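Local atomic coordinates of salt-tolerant glutaminase (Micrococcus luteus, PDB entry 3AGD), a protein that probably catalyses the hydrolysis of L-glutamine to L-glutamate and ammonium, as a salt-tolerant member of the glutaminase family. Residues L266-G274 with R303-S311; R326-F337 with V407-D418. All coordinates share one frame; numbering follows the deposited sequence.

Interaction 1 of 2, residues L266-G274 with R303-S311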
loop_
_atom_site.group_PDB
_atom_site.type_symbol
_atom_site.label_atom_id
_atom_site.label_comp_id
_atom_site.label_asym_id
_atom_site.label_seq_id
_atom_site.Cartn_x
_atom_site.Cartn_y
_atom_site.Cartn_z
ATOM N N LEU A 266 4.161 -17.217 3.345
ATOM C CA LEU A 266 5.056 -16.090 3.146
ATOM C C LEU A 266 4.243 -14.797 3.106
ATOM O O LEU A 266 3.219 -14.718 2.428
ATOM C CB LEU A 266 5.824 -16.286 1.836
ATOM C CG LEU A 266 6.888 -15.302 1.323
ATOM C CD1 LEU A 266 6.291 -14.395 0.285
ATOM C CD2 LEU A 266 7.497 -14.524 2.473
ATOM N N GLY A 267 4.694 -13.795 3.852
ATOM C CA GLY A 267 4.012 -12.517 3.878
ATOM C C GLY A 267 5.008 -11.402 3.623
ATOM O O GLY A 267 6.169 -11.496 4.030
ATOM N N ALA A 268 4.566 -10.352 2.942
ATOM C CA ALA A 268 5.436 -9.223 2.648
ATOM C C ALA A 268 4.603 -7.950 2.582
ATOM O O ALA A 268 3.934 -7.684 1.583
ATOM C CB ALA A 268 6.163 -9.451 1.331
ATOM N N LEU A 269 4.645 -7.176 3.661
ATOM C CA LEU A 269 3.896 -5.927 3.759
ATOM C C LEU A 269 4.862 -4.766 3.537
ATOM O O LEU A 269 5.665 -4.431 4.412
ATOM C CB LEU A 269 3.241 -5.826 5.139
ATOM C CG LEU A 269 2.386 -4.579 5.379
ATOM C CD1 LEU A 269 1.291 -4.510 4.322
ATOM C CD2 LEU A 269 1.786 -4.614 6.776
ATOM N N PRO A 270 4.788 -4.130 2.359
ATOM C CA PRO A 270 5.658 -3.008 2.002
ATOM C C PRO A 270 5.957 -1.990 3.089
ATOM O O PRO A 270 5.052 -1.442 3.718
ATOM C CB PRO A 270 4.942 -2.387 0.807
ATOM C CG PRO A 270 4.361 -3.592 0.132
ATOM C CD PRO A 270 3.783 -4.362 1.305
ATOM N N GLY A 271 7.247 -1.738 3.289
ATOM C CA GLY A 271 7.675 -0.759 4.268
ATOM C C GLY A 271 7.570 -1.154 5.725
ATOM O O GLY A 271 7.978 -0.385 6.595
ATOM N N ARG A 272 7.042 -2.336 6.024
ATOM C CA ARG A 272 6.941 -2.694 7.426
ATOM C C ARG A 272 7.379 -4.062 7.903
ATOM O O ARG A 272 8.041 -4.152 8.932
ATOM C CB ARG A 272 5.532 -2.389 7.918
ATOM C CG ARG A 272 5.346 -0.889 8.077
ATOM C CD ARG A 272 3.914 -0.512 8.108
ATOM N NE ARG A 272 3.252 -0.762 6.835
ATOM C CZ ARG A 272 1.933 -0.778 6.716
ATOM N NH1 ARG A 272 1.193 -0.562 7.795
ATOM N NH2 ARG A 272 1.358 -1.001 5.540
ATOM N N VAL A 273 7.060 -5.130 7.179
ATOM C CA VAL A 273 7.460 -6.433 7.684
ATOM C C VAL A 273 7.447 -7.597 6.694
ATOM O O VAL A 273 6.664 -7.625 5.747
ATOM C CB VAL A 273 6.568 -6.794 8.902
ATOM C CG1 VAL A 273 5.186 -7.216 8.423
ATOM C CG2 VAL A 273 7.228 -7.863 9.755
ATOM N N GLY A 274 8.354 -8.541 6.923
ATOM C CA GLY A 274 8.432 -9.744 6.116
ATOM C C GLY A 274 7.878 -10.805 7.053
ATOM O O GLY A 274 8.254 -10.838 8.226
ATOM N N ARG A 303 -3.004 -4.023 13.643
ATOM C CA ARG A 303 -3.646 -3.105 12.705
ATOM C C ARG A 303 -2.730 -2.822 11.518
ATOM O O ARG A 303 -2.447 -1.669 11.183
ATOM C CB ARG A 303 -4.036 -1.806 13.408
ATOM C CG ARG A 303 -5.057 -2.015 14.512
ATOM C CD ARG A 303 -6.383 -2.518 13.956
ATOM N NE ARG A 303 -7.249 -3.052 15.004
ATOM C CZ ARG A 303 -8.560 -3.233 14.873
ATOM N NH1 ARG A 303 -9.270 -3.730 15.879
ATOM N NH2 ARG A 303 -9.166 -2.902 13.741
ATOM N N LEU A 304 -2.264 -3.902 10.901
ATOM C CA LEU A 304 -1.395 -3.831 9.739
ATOM C C LEU A 304 -2.265 -4.006 8.495
ATOM O O LEU A 304 -3.206 -4.802 8.491
ATOM C CB LEU A 304 -0.335 -4.936 9.807
ATOM C CG LEU A 304 0.752 -4.735 10.868
ATOM C CD1 LEU A 304 1.616 -5.977 10.989
ATOM C CD2 LEU A 304 1.609 -3.538 10.482
ATOM N N HIS A 305 -1.957 -3.260 7.443
ATOM C CA HIS A 305 -2.734 -3.345 6.224
ATOM C C HIS A 305 -2.052 -2.555 5.123
ATOM O O HIS A 305 -1.504 -1.486 5.364
ATOM C CB HIS A 305 -4.138 -2.787 6.464
ATOM C CG HIS A 305 -5.134 -3.191 5.422
ATOM N ND1 HIS A 305 -5.063 -2.756 4.118
ATOM C CD2 HIS A 305 -6.206 -4.016 5.488
ATOM C CE1 HIS A 305 -6.047 -3.298 3.422
ATOM N NE2 HIS A 305 -6.757 -4.067 4.230
ATOM N N LEU A 306 -2.101 -3.092 3.913
ATOM C CA LEU A 306 -1.490 -2.459 2.755
ATOM C C LEU A 306 -2.020 -1.047 2.509
ATOM O O LEU A 306 -1.344 -0.228 1.895
ATOM C CB LEU A 306 -1.750 -3.318 1.513
ATOM C CG LEU A 306 -1.071 -2.886 0.215
ATOM C CD1 LEU A 306 0.440 -3.033 0.357
ATOM C CD2 LEU A 306 -1.577 -3.740 -0.938
ATOM N N MET A 307 -3.223 -0.762 2.998
ATOM C CA MET A 307 -3.850 0.538 2.784
ATOM C C MET A 307 -3.635 1.622 3.841
ATOM O O MET A 307 -4.232 2.696 3.742
ATOM C CB MET A 307 -5.361 0.357 2.586
ATOM C CG MET A 307 -5.750 -0.583 1.457
ATOM S SD MET A 307 -5.132 -0.042 -0.138
ATOM C CE MET A 307 -5.019 -1.584 -1.004
ATOM N N ASP A 308 -2.813 1.384 4.856
ATOM C CA ASP A 308 -2.643 2.456 5.835
ATOM C C ASP A 308 -1.666 3.521 5.374
ATOM O O ASP A 308 -0.732 3.246 4.617
ATOM C CB ASP A 308 -2.242 1.910 7.202
ATOM C CG ASP A 308 -1.154 0.890 7.124
ATOM O OD1 ASP A 308 -1.100 0.013 8.022
ATOM O OD2 ASP A 308 -0.353 0.970 6.171
ATOM N N GLY A 309 -1.906 4.748 5.820
ATOM C CA GLY A 309 -1.063 5.864 5.426
ATOM C C GLY A 309 0.149 6.094 6.302
ATOM O O GLY A 309 0.399 7.214 6.740
ATOM N N ASP A 310 0.909 5.035 6.553
ATOM C CA ASP A 310 2.102 5.139 7.380
ATOM C C ASP A 310 3.252 5.666 6.521
ATOM O O ASP A 310 4.156 4.914 6.151
ATOM C CB ASP A 310 2.460 3.762 7.948
ATOM C CG ASP A 310 3.600 3.820 8.939
ATOM O OD1 ASP A 310 4.533 4.630 8.729
ATOM O OD2 ASP A 310 3.572 3.050 9.921
ATOM N N SER A 311 3.212 6.953 6.195
ATOM C CA SER A 311 4.258 7.547 5.371
ATOM C C SER A 311 5.044 8.616 6.111
ATOM O O SER A 311 4.540 9.230 7.048
ATOM C CB SER A 311 3.658 8.155 4.105
ATOM O OG SER A 311 3.054 7.157 3.306
HETATM O O HOH W 1 2.729 0.594 10.659
#
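His305 O is gripped twice: by Arg272 NH2 at 2.9 Å, in a fairly straight bond of 166°, and by Asp308 N, which closes the type I turn running from His305 to Asp308. The two donors reach this carbonyl from opposite faces of its plane. Arg272 comes from the hairpin joining strands 264-269 and 273-278 of the glutaminase domain's antiparallel sheet. With Val273 it faces Leu269 in a classic beta bulge. A bend in the arginine at chi3 (-66°) brings the guanidinium alongside the turn, with His305 O at its edge and nearly in its plane. Arg272 also forms a salt bridge with Asp308, but NH1 is modelled too close to the carboxylate for the details to be trusted. Leu269 CD2 lies over one guanidinium face and touches Leu304 CB at 3.7 Å, while its other methyl, CD1, packs against the backbone of Leu306. The next hairpin residue, Pro270, sets its CD against Leu306 CD1. The second subunit reaches this loop too: its Leu312 N donates to Asp310 OD1. The other oxygen, Asp310 OD2, takes a hydrogen bond from a water at 2.7 Å.

Interaction 2 of 2, residues R326-F337 with V407-D418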
loop_
_atom_site.group_PDB
_atom_site.type_symbol
_atom_site.label_atom_id
_atom_site.label_comp_id
_atom_site.label_asym_id
_atom_site.label_seq_id
_atom_site.Cartn_x
_atom_site.Cartn_y
_atom_site.Cartn_z
ATOM N N ARG A 326 19.416 34.048 8.421
ATOM C CA ARG A 326 19.524 32.695 7.907
ATOM C C ARG A 326 18.600 31.682 8.549
ATOM O O ARG A 326 18.271 31.758 9.733
ATOM C CB ARG A 326 20.970 32.192 7.954
ATOM C CG ARG A 326 21.524 31.817 9.309
ATOM C CD ARG A 326 22.840 31.069 9.093
ATOM N NE ARG A 326 23.678 31.760 8.113
ATOM C CZ ARG A 326 24.715 31.215 7.484
ATOM N NH1 ARG A 326 25.412 31.934 6.609
ATOM N NH2 ARG A 326 25.052 29.952 7.721
ATOM N N VAL A 327 18.187 30.729 7.727
ATOM C CA VAL A 327 17.286 29.672 8.131
ATOM C C VAL A 327 17.999 28.319 8.067
ATOM O O VAL A 327 18.765 28.055 7.141
ATOM C CB VAL A 327 16.055 29.669 7.200
ATOM C CG1 VAL A 327 15.211 28.431 7.433
ATOM C CG2 VAL A 327 15.234 30.935 7.438
ATOM N N PHE A 328 17.765 27.478 9.068
ATOM C CA PHE A 328 18.367 26.151 9.098
ATOM C C PHE A 328 17.235 25.166 8.883
ATOM O O PHE A 328 16.319 25.061 9.700
ATOM C CB PHE A 328 19.049 25.883 10.441
ATOM C CG PHE A 328 20.034 26.940 10.828
ATOM C CD1 PHE A 328 19.598 28.219 11.159
ATOM C CD2 PHE A 328 21.398 26.684 10.797
ATOM C CE1 PHE A 328 20.503 29.230 11.452
ATOM C CE2 PHE A 328 22.318 27.690 11.088
ATOM C CZ PHE A 328 21.870 28.967 11.413
ATOM N N LEU A 329 17.294 24.462 7.763
ATOM C CA LEU A 329 16.269 23.496 7.415
ATOM C C LEU A 329 16.897 22.102 7.425
ATOM O O LEU A 329 17.673 21.760 6.534
ATOM C CB LEU A 329 15.730 23.829 6.023
ATOM C CG LEU A 329 14.370 23.306 5.557
ATOM C CD1 LEU A 329 14.254 23.581 4.065
ATOM C CD2 LEU A 329 14.225 21.825 5.819
ATOM N N HIS A 330 16.569 21.305 8.438
ATOM C CA HIS A 330 17.112 19.954 8.544
ATOM C C HIS A 330 16.096 18.883 8.135
ATOM O O HIS A 330 14.976 18.841 8.654
ATOM C CB HIS A 330 17.599 19.700 9.971
ATOM C CG HIS A 330 18.891 20.384 10.298
ATOM N ND1 HIS A 330 19.096 21.729 10.085
ATOM C CD2 HIS A 330 20.046 19.905 10.819
ATOM C CE1 HIS A 330 20.322 22.051 10.459
ATOM N NE2 HIS A 330 20.919 20.962 10.908
ATOM N N LEU A 331 16.502 18.023 7.202
ATOM C CA LEU A 331 15.658 16.949 6.695
ATOM C C LEU A 331 16.042 15.613 7.336
ATOM O O LEU A 331 17.095 15.501 7.964
ATOM C CB LEU A 331 15.795 16.861 5.170
ATOM C CG LEU A 331 15.574 18.174 4.405
ATOM C CD1 LEU A 331 15.627 17.921 2.906
ATOM C CD2 LEU A 331 14.224 18.762 4.791
ATOM N N GLN A 332 15.193 14.600 7.173
ATOM C CA GLN A 332 15.463 13.285 7.761
ATOM C C GLN A 332 14.569 12.215 7.134
ATOM O O GLN A 332 13.625 12.536 6.412
ATOM C CB GLN A 332 15.204 13.332 9.272
ATOM C CG GLN A 332 13.724 13.467 9.612
ATOM C CD GLN A 332 13.458 13.741 11.079
ATOM O OE1 GLN A 332 14.271 13.416 11.943
ATOM N NE2 GLN A 332 12.300 14.329 11.369
ATOM N N GLY A 333 14.882 10.948 7.419
ATOM C CA GLY A 333 14.099 9.823 6.924
ATOM C C GLY A 333 14.377 9.326 5.519
ATOM O O GLY A 333 15.329 9.753 4.862
ATOM N N VAL A 334 13.541 8.393 5.066
ATOM C CA VAL A 334 13.649 7.830 3.723
ATOM C C VAL A 334 12.816 8.741 2.832
ATOM O O VAL A 334 11.586 8.693 2.857
ATOM C CB VAL A 334 13.077 6.397 3.674
ATOM C CG1 VAL A 334 12.925 5.935 2.233
ATOM C CG2 VAL A 334 13.994 5.457 4.440
ATOM N N ILE A 335 13.489 9.563 2.036
ATOM C CA ILE A 335 12.794 10.516 1.193
ATOM C C ILE A 335 12.515 10.108 -0.245
ATOM O O ILE A 335 13.425 9.812 -1.020
ATOM C CB ILE A 335 13.541 11.867 1.195
ATOM C CG1 ILE A 335 13.623 12.397 2.629
ATOM C CG2 ILE A 335 12.819 12.875 0.301
ATOM C CD1 ILE A 335 14.381 13.707 2.760
ATOM N N ARG A 336 11.231 10.108 -0.583
ATOM C CA ARG A 336 10.757 9.789 -1.921
ATOM C C ARG A 336 9.778 10.911 -2.259
ATOM O O ARG A 336 9.904 12.011 -1.720
ATOM C CB ARG A 336 10.075 8.421 -1.925
ATOM C CG ARG A 336 11.041 7.284 -1.580
ATOM C CD ARG A 336 10.325 5.978 -1.268
ATOM N NE ARG A 336 10.260 5.052 -2.397
ATOM C CZ ARG A 336 9.630 5.296 -3.540
ATOM N NH1 ARG A 336 9.009 6.449 -3.716
ATOM N NH2 ARG A 336 9.605 4.381 -4.500
ATOM N N PHE A 337 8.806 10.661 -3.127
ATOM C CA PHE A 337 7.866 11.722 -3.475
ATOM C C PHE A 337 7.239 12.395 -2.257
ATOM O O PHE A 337 7.281 13.616 -2.127
ATOM C CB PHE A 337 6.733 11.208 -4.356
ATOM C CG PHE A 337 5.723 12.270 -4.691
ATOM C CD1 PHE A 337 5.961 13.176 -5.725
ATOM C CD2 PHE A 337 4.570 12.416 -3.925
ATOM C CE1 PHE A 337 5.061 14.215 -5.987
ATOM C CE2 PHE A 337 3.666 13.455 -4.179
ATOM C CZ PHE A 337 3.914 14.354 -5.211
ATOM N N VAL A 407 19.921 29.832 3.564
ATOM C CA VAL A 407 19.191 28.660 4.005
ATOM C C VAL A 407 20.192 27.519 4.041
ATOM O O VAL A 407 20.796 27.179 3.022
ATOM C CB VAL A 407 18.030 28.292 3.035
ATOM C CG1 VAL A 407 17.478 26.907 3.377
ATOM C CG2 VAL A 407 16.909 29.322 3.145
ATOM N N VAL A 408 20.398 26.960 5.226
ATOM C CA VAL A 408 21.307 25.834 5.382
ATOM C C VAL A 408 20.442 24.583 5.228
ATOM O O VAL A 408 19.534 24.354 6.027
ATOM C CB VAL A 408 21.963 25.830 6.782
ATOM C CG1 VAL A 408 22.883 24.630 6.927
ATOM C CG2 VAL A 408 22.742 27.118 6.992
ATOM N N LEU A 409 20.702 23.798 4.187
ATOM C CA LEU A 409 19.944 22.574 3.943
ATOM C C LEU A 409 20.765 21.380 4.434
ATOM O O LEU A 409 21.659 20.909 3.733
ATOM C CB LEU A 409 19.659 22.419 2.445
ATOM C CG LEU A 409 18.288 21.870 2.025
ATOM C CD1 LEU A 409 18.350 21.429 0.566
ATOM C CD2 LEU A 409 17.890 20.697 2.907
ATOM N N ASN A 410 20.454 20.889 5.629
ATOM C CA ASN A 410 21.188 19.765 6.210
ATOM C C ASN A 410 20.517 18.405 5.981
ATOM O O ASN A 410 19.378 18.177 6.401
ATOM C CB ASN A 410 21.382 20.000 7.709
ATOM C CG ASN A 410 22.242 18.936 8.353
ATOM O OD1 ASN A 410 21.855 17.768 8.429
ATOM N ND2 ASN A 410 23.424 19.334 8.815
ATOM N N LEU A 411 21.247 17.499 5.334
ATOM C CA LEU A 411 20.744 16.164 5.011
ATOM C C LEU A 411 21.384 15.040 5.841
ATOM O O LEU A 411 21.200 13.859 5.537
ATOM C CB LEU A 411 20.982 15.880 3.523
ATOM C CG LEU A 411 20.655 16.998 2.528
ATOM C CD1 LEU A 411 21.039 16.554 1.132
ATOM C CD2 LEU A 411 19.185 17.346 2.593
ATOM N N ALA A 412 22.125 15.400 6.885
ATOM C CA ALA A 412 22.790 14.401 7.721
ATOM C C ALA A 412 21.845 13.336 8.274
ATOM O O ALA A 412 22.212 12.162 8.357
ATOM C CB ALA A 412 23.531 15.084 8.871
ATOM N N ARG A 413 20.634 13.740 8.649
ATOM C CA ARG A 413 19.658 12.804 9.205
ATOM C C ARG A 413 18.867 12.058 8.134
ATOM O O ARG A 413 18.064 11.180 8.449
ATOM C CB ARG A 413 18.685 13.539 10.129
ATOM C CG ARG A 413 19.306 14.089 11.407
ATOM C CD ARG A 413 19.528 13.001 12.432
ATOM N NE ARG A 413 20.093 13.529 13.672
ATOM C CZ ARG A 413 20.242 12.816 14.784
ATOM N NH1 ARG A 413 19.865 11.547 14.812
ATOM N NH2 ARG A 413 20.772 13.369 15.869
ATOM N N VAL A 414 19.074 12.410 6.871
ATOM C CA VAL A 414 18.368 11.727 5.798
ATOM C C VAL A 414 19.035 10.371 5.580
ATOM O O VAL A 414 20.250 10.294 5.385
ATOM C CB VAL A 414 18.410 12.543 4.486
ATOM C CG1 VAL A 414 17.790 11.738 3.351
ATOM C CG2 VAL A 414 17.651 13.848 4.668
ATOM N N ASP A 415 18.243 9.305 5.632
ATOM C CA ASP A 415 18.767 7.959 5.445
ATOM C C ASP A 415 19.080 7.694 3.978
ATOM O O ASP A 415 20.115 7.114 3.651
ATOM C CB ASP A 415 17.770 6.929 5.977
ATOM C CG ASP A 415 17.609 7.011 7.481
ATOM O OD1 ASP A 415 18.645 7.045 8.181
ATOM O OD2 ASP A 415 16.459 7.039 7.967
ATOM N N ARG A 416 18.179 8.113 3.101
ATOM C CA ARG A 416 18.367 7.956 1.666
ATOM C C ARG A 416 17.269 8.685 0.910
ATOM O O ARG A 416 16.251 9.069 1.484
ATOM C CB ARG A 416 18.410 6.473 1.273
ATOM C CG ARG A 416 17.215 5.641 1.692
ATOM C CD ARG A 416 17.588 4.167 1.645
ATOM N NE ARG A 416 16.460 3.290 1.932
ATOM C CZ ARG A 416 15.426 3.112 1.117
ATOM N NH1 ARG A 416 15.378 3.755 -0.041
ATOM N NH2 ARG A 416 14.443 2.290 1.457
ATOM N N ILE A 417 17.489 8.885 -0.382
ATOM C CA ILE A 417 16.531 9.596 -1.207
ATOM C C ILE A 417 16.508 8.960 -2.590
ATOM O O ILE A 417 17.555 8.570 -3.108
ATOM C CB ILE A 417 16.939 11.081 -1.319
ATOM C CG1 ILE A 417 15.928 11.853 -2.165
ATOM C CG2 ILE A 417 18.332 11.187 -1.924
ATOM C CD1 ILE A 417 16.157 13.349 -2.155
ATOM N N ASP A 418 15.325 8.843 -3.185
ATOM C CA ASP A 418 15.237 8.249 -4.510
ATOM C C ASP A 418 15.435 9.356 -5.536
ATOM O O ASP A 418 15.530 10.529 -5.177
ATOM C CB ASP A 418 13.896 7.516 -4.695
ATOM C CG ASP A 418 12.724 8.453 -4.916
ATOM O OD1 ASP A 418 12.775 9.616 -4.462
ATOM O OD2 ASP A 418 11.733 8.007 -5.540
HETATM O O HOH W 2 19.505 16.360 9.134
HETATM O O HOH W 3 8.989 8.667 -5.319
#
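His330 and Asn410 lie stacked on neighbouring parallel strands, imidazole and amide planes only 5° apart. Asn410 CB sits over the ring, 3.4 Å from the centroid of the His330 imidazole, a CH-pi contact. With CG anti to the backbone N (chi1 -175°), the amide continues across the CD2/NE2 side of the ring, while Phe319 of strand 317-323 also stacks with His330. Asn410 OD1 turns back to accept from Ala412 N in an Asx turn, and ND2 goes to Glu442. These strands belong to the mixed sheet of the STAS domain; bonds such as Val408 N to Val327 O (2.7 Å) join them.

Leu331 CD1 meets both Leu409 CD2 and Leu411 CD2 at 3.6 Å. Leu331 crosses Leu409 obliquely but runs side by side with Leu411. Beyond a bulge, Ile335 lies roughly at right angles to Val414, its CD1 3.8 Å from Val414 CG2. Val334 and Arg416 point the same way, Val334 CG1 over the centre of the guanidinium face. At the end, Asp418 OD1 caps Gly421 N, and OD2 lies above the Arg336 guanidinium in a long salt bridge, 3.6 Å from Arg336 NH1 to Asp418 OD2, of charges only. Direction here comes instead from Asp418 N bonding to Ile335 O and from a water that donates to OD2 and accepts from Phe337 N.

Interaction 1 closes before interaction 2 opens, so the two follow each other along the chain: 266-274 with 303-311 belongs to the glutaminase part, 326-337 with 407-418 to the STAS part. Their centres are 25 Å apart and their nearest atoms about 7 Å, without touching. Strand 317-323 bridges them in sequence, starting soon after interaction 1 and pairing antiparallel with 326-332. Across the dimer the two do meet: Arg336 of the second subunit makes a long, weak ion pair with Asp308, and Phe337 of the second subunit packs on Leu304. Both contacts lie away from the glutamate-binding residues such as Ser64 and Tyr191.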